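Local coordinates for histidine triad (HIT) protein (Marinobacter aquaeolei, PDB 3OHE) that probably acts as a nucleotide hydrolase or transferase, as other histidine triad proteins do, and binds calcium ions in this crystal form, at residues 60-65 with 90-95; 64-69 with 78-83. All blocks are in the same frame, centred on the assembly; numbering follows the deposited sequence.

Interaction 1: 60-65 with 90-95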
# COMPACT_ATOMS: atom_id res chain seq x y z
N PHE A 60 -2.89 -10.81 7.49
CA PHE A 60 -4.06 -11.12 8.34
C PHE A 60 -4.42 -9.88 9.18
O PHE A 60 -5.58 -9.46 9.24
CB PHE A 60 -3.80 -12.33 9.24
CG PHE A 60 -4.83 -12.49 10.29
CD1 PHE A 60 -6.07 -13.00 10.00
CD2 PHE A 60 -4.61 -12.00 11.58
CE1 PHE A 60 -7.04 -13.11 11.01
CE2 PHE A 60 -5.58 -12.09 12.58
CZ PHE A 60 -6.80 -12.63 12.27
N GLU A 61 -3.42 -9.32 9.84
CA GLU A 61 -3.65 -8.18 10.74
C GLU A 61 -4.12 -6.96 9.97
O GLU A 61 -5.04 -6.25 10.40
CB GLU A 61 -2.40 -7.86 11.57
CG GLU A 61 -2.06 -9.01 12.53
CD GLU A 61 -0.89 -8.73 13.47
OE1 GLU A 61 -0.34 -7.63 13.36
OE2 GLU A 61 -0.54 -9.60 14.31
N SER A 62 -3.49 -6.67 8.84
CA SER A 62 -3.82 -5.51 8.02
C SER A 62 -5.23 -5.60 7.48
O SER A 62 -5.99 -4.63 7.52
CB SER A 62 -2.84 -5.39 6.87
OG SER A 62 -3.17 -4.31 6.02
N SER A 63 -5.59 -6.78 6.93
CA SER A 63 -6.94 -6.96 6.41
C SER A 63 -7.98 -6.85 7.50
O SER A 63 -9.07 -6.27 7.29
CB SER A 63 -7.05 -8.29 5.69
OG SER A 63 -6.44 -8.17 4.42
N ALA A 64 -7.73 -7.39 8.68
CA ALA A 64 -8.68 -7.33 9.80
C ALA A 64 -8.81 -5.88 10.28
O ALA A 64 -9.91 -5.35 10.52
CB ALA A 64 -8.26 -8.27 10.95
N LEU A 65 -7.67 -5.21 10.44
CA LEU A 65 -7.67 -3.79 10.83
C LEU A 65 -8.45 -2.94 9.83
O LEU A 65 -9.26 -2.08 10.22
CB LEU A 65 -6.24 -3.28 10.96
CG LEU A 65 -6.08 -1.79 11.30
CD1 LEU A 65 -6.61 -1.50 12.73
CD2 LEU A 65 -4.59 -1.38 11.18
N LEU A 90 10.02 -0.68 8.15
CA LEU A 90 8.76 -1.05 7.52
C LEU A 90 7.58 -0.66 8.43
O LEU A 90 7.51 -1.07 9.60
CB LEU A 90 8.71 -2.55 7.28
CG LEU A 90 7.36 -3.14 6.79
CD1 LEU A 90 6.95 -2.53 5.45
CD2 LEU A 90 7.45 -4.64 6.74
N HIS A 91 6.62 0.07 7.84
CA HIS A 91 5.40 0.41 8.53
C HIS A 91 4.29 0.52 7.49
O HIS A 91 4.52 1.01 6.39
CB HIS A 91 5.58 1.66 9.40
CG HIS A 91 5.95 2.89 8.66
ND1 HIS A 91 7.23 3.13 8.20
CD2 HIS A 91 5.25 4.02 8.37
CE1 HIS A 91 7.28 4.33 7.65
NE2 HIS A 91 6.09 4.89 7.72
N LEU A 92 3.09 0.09 7.88
CA LEU A 92 2.00 -0.03 6.94
C LEU A 92 0.89 0.94 7.34
O LEU A 92 0.31 0.82 8.42
CB LEU A 92 1.54 -1.51 6.92
CG LEU A 92 0.54 -1.96 5.88
CD1 LEU A 92 1.15 -1.75 4.46
CD2 LEU A 92 0.13 -3.44 6.07
N HIS A 93 0.62 1.91 6.47
CA HIS A 93 -0.42 2.94 6.66
C HIS A 93 -1.79 2.40 6.34
O HIS A 93 -1.96 1.74 5.33
CB HIS A 93 -0.17 4.12 5.73
CG HIS A 93 1.13 4.81 5.93
ND1 HIS A 93 1.33 5.71 6.94
CD2 HIS A 93 2.27 4.78 5.20
CE1 HIS A 93 2.55 6.18 6.85
NE2 HIS A 93 3.15 5.63 5.80
N HIS A 94 -2.77 2.72 7.20
CA HIS A 94 -4.18 2.39 6.99
C HIS A 94 -4.99 3.67 7.24
O HIS A 94 -5.06 4.13 8.37
CB HIS A 94 -4.65 1.30 7.95
CG HIS A 94 -3.86 0.04 7.88
ND1 HIS A 94 -2.59 -0.08 8.40
CD2 HIS A 94 -4.14 -1.14 7.30
CE1 HIS A 94 -2.14 -1.30 8.14
NE2 HIS A 94 -3.05 -1.97 7.48
N ILE A 95 -5.52 4.23 6.15
CA ILE A 95 -6.16 5.56 6.23
C ILE A 95 -7.60 5.44 5.73
O ILE A 95 -7.83 4.97 4.61
CB ILE A 95 -5.40 6.60 5.40
CG1 ILE A 95 -3.89 6.57 5.73
CG2 ILE A 95 -5.99 8.00 5.64
CD1 ILE A 95 -3.02 7.38 4.80

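Interaction 2: 64-69 with 78-83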
# COMPACT_ATOMS: atom_id res chain seq x y z
N ALA A 64 -7.73 -7.39 8.68
CA ALA A 64 -8.68 -7.33 9.80
C ALA A 64 -8.81 -5.88 10.28
O ALA A 64 -9.91 -5.35 10.52
CB ALA A 64 -8.26 -8.27 10.95
N LEU A 65 -7.67 -5.21 10.44
CA LEU A 65 -7.67 -3.79 10.83
C LEU A 65 -8.45 -2.94 9.83
O LEU A 65 -9.26 -2.08 10.22
CB LEU A 65 -6.24 -3.28 10.96
CG LEU A 65 -6.08 -1.79 11.30
CD1 LEU A 65 -6.61 -1.50 12.73
CD2 LEU A 65 -4.59 -1.38 11.18
N SER A 66 -8.19 -3.13 8.55
CA SER A 66 -8.81 -2.30 7.50
C SER A 66 -10.33 -2.48 7.52
O SER A 66 -11.07 -1.50 7.58
CB SER A 66 -8.31 -2.67 6.10
OG SER A 66 -6.95 -2.36 5.93
N GLU A 67 -10.80 -3.72 7.46
CA GLU A 67 -12.24 -3.95 7.45
C GLU A 67 -12.90 -3.39 8.70
O GLU A 67 -13.98 -2.77 8.65
CB GLU A 67 -12.54 -5.44 7.29
CG GLU A 67 -14.02 -5.69 7.05
CD GLU A 67 -14.41 -7.07 6.64
OE1 GLU A 67 -13.54 -7.94 6.48
OE2 GLU A 67 -15.65 -7.27 6.48
N GLY A 68 -12.27 -3.59 9.84
CA GLY A 68 -12.80 -3.08 11.10
C GLY A 68 -12.82 -1.56 11.17
O GLY A 68 -13.80 -0.99 11.68
N MSE A 69 -11.77 -0.89 10.69
CA MSE A 69 -11.76 0.57 10.65
C MSE A 69 -12.83 1.13 9.74
O MSE A 69 -13.44 2.16 10.03
CB MSE A 69 -10.40 1.07 10.19
CG MSE A 69 -9.27 0.93 11.16
SE MSE A 69 -7.59 1.63 10.53
CE MSE A 69 -7.95 3.55 10.65
N MSE A 78 -10.81 2.61 1.86
CA MSE A 78 -9.52 2.52 2.53
C MSE A 78 -8.37 2.85 1.62
O MSE A 78 -8.42 2.60 0.42
CB MSE A 78 -9.27 1.11 3.08
CG MSE A 78 -10.19 0.74 4.20
SE MSE A 78 -10.06 1.87 5.79
CE MSE A 78 -8.27 1.68 6.39
N ASN A 79 -7.33 3.41 2.22
CA ASN A 79 -6.03 3.55 1.54
C ASN A 79 -4.99 2.83 2.42
O ASN A 79 -4.88 3.14 3.62
CB ASN A 79 -5.64 5.00 1.36
CG ASN A 79 -6.47 5.79 0.34
OD1 ASN A 79 -6.17 6.99 0.20
ND2 ASN A 79 -7.42 5.20 -0.36
N VAL A 80 -4.27 1.88 1.84
CA VAL A 80 -3.28 1.09 2.54
C VAL A 80 -1.98 1.20 1.76
O VAL A 80 -1.96 1.08 0.53
CB VAL A 80 -3.72 -0.38 2.69
CG1 VAL A 80 -2.67 -1.22 3.45
CG2 VAL A 80 -5.06 -0.47 3.47
N ALA A 81 -0.87 1.47 2.46
CA ALA A 81 0.39 1.76 1.76
C ALA A 81 1.60 1.47 2.61
O ALA A 81 1.60 1.73 3.81
CB ALA A 81 0.46 3.23 1.27
N ALA A 82 2.67 1.00 1.96
CA ALA A 82 4.01 0.88 2.56
C ALA A 82 4.89 1.75 1.65
O ALA A 82 5.11 1.41 0.48
CB ALA A 82 4.47 -0.61 2.58
N LEU A 83 5.37 2.89 2.17
CA LEU A 83 6.11 3.89 1.42
C LEU A 83 7.56 3.92 1.99
O LEU A 83 8.45 3.27 1.44
CB LEU A 83 5.37 5.22 1.48
CG LEU A 83 3.94 5.18 0.99
CD1 LEU A 83 3.26 6.52 1.19
CD2 LEU A 83 3.83 4.68 -0.46

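Interaction 1: 60-65 with 90-95
S62 on the helix and H94 on the strand form the polar link between these segments. The hydroxyl OG of S62 meets the imidazole at its edge, near the ring plane, in a hydrogen bond of 2.8 Å to H94 NE2. The other ring nitrogen, ND1, bonds to the carbonyl oxygen of V35 on the neighbouring strand 34-39, so the buried imidazole is gripped at both nitrogens and its rotation is fixed.

The apolar part of the contact falls on the flat side of the same ring. L65, three residues further along the helix, lays its CD2 methyl over one face in a CH-pi contact, 3.7 Å from the centroid of the H94 ring and only 11° off the normal. With CG anti to the backbone N (chi1 177°), L65 extends that branch from the helix across the imidazole. L92 adds a smaller contact, CD2 against S62, tentative because it belongs to one of two modelled conformers. An alanine in place of H94 would probably strip S62 OG and the V35 carbonyl of a shared partner and open a gap beneath the L65 methyl.

The helix runs nearly along the strand, at 13°, with the axes 10.1 Å apart. L92 and H94 face the helix, while H91 and H93 point the other way, where H93 meets W34 and W109. Q89-I95 matches the family's His-φ-His-φ-His-φ-φ motif, with glutamine at the first position and H94 at a usually hydrophobic one; H91 probably matches the nucleophilic histidine of relatives.

Interaction 2: 64-69 with 78-83
Helix 64-69 lies almost antiparallel to strand 78-82, at 157°, with the two axes 9.7 Å apart at closest approach. The backbones come nearest at S66 and M78, whose CA atoms are 7.0 Å apart. S66 and M69, one turn apart, direct CB toward the strand, and M78 and V80 direct theirs toward the helix.

M78 is the largest contributor. The bend of its chain at chi2 (-61°) turns the selenium to within 3.9 Å of the carbonyl oxygen of S66, and the bend at chi3 sets its methyl CE against the selenium of M69, at 4.2 Å. The two long side chains cross at about a right angle. Both residues are selenomethionines, and both also rest on V96 of strand 92-97. M78 is modelled in two conformers, so its part in these contacts describes one of them.

V80 approaches with a single methyl: CG2 lies 3.6 Å from S66 OG in the S66 conformer described, one of two. In that conformer the hydroxyl bonds back to the carbonyl oxygen of S62 in its own helix, and from the strand it meets just this methyl. N79 points away from the helix. Along the outer edge of the strand, V80, A81 and A82 pair antiparallel with a strand of the second subunit.

No hydrogen bond crosses between these two segments; their contact is van der Waals only, on the outermost strand of this chain. With no directional bond to the helix to fix it, the M78 side chain can take more than one conformer, as modelled.

Overall arrangement
Along the chain, helix 52-72 comes first and supplies one side of both contacts, 60-65 to interaction 1 and 64-69 to interaction 2, which share A64 and L65. After a short turn the chain returns as strand 77-82, antiparallel to the helix, and interaction 2 closes this short excursion. It then loops back as strand 92-97, roughly parallel to the helix, and interaction 1 closes the longer loop around the first, apart from the two shared residues. The strands are neighbours joined by the I95 N to N79 O and H93 N to A81 O bonds, so the two contacts lay one helix lengthwise over strands 92-97 and 77-82, the latter continuing the sheet into the second subunit.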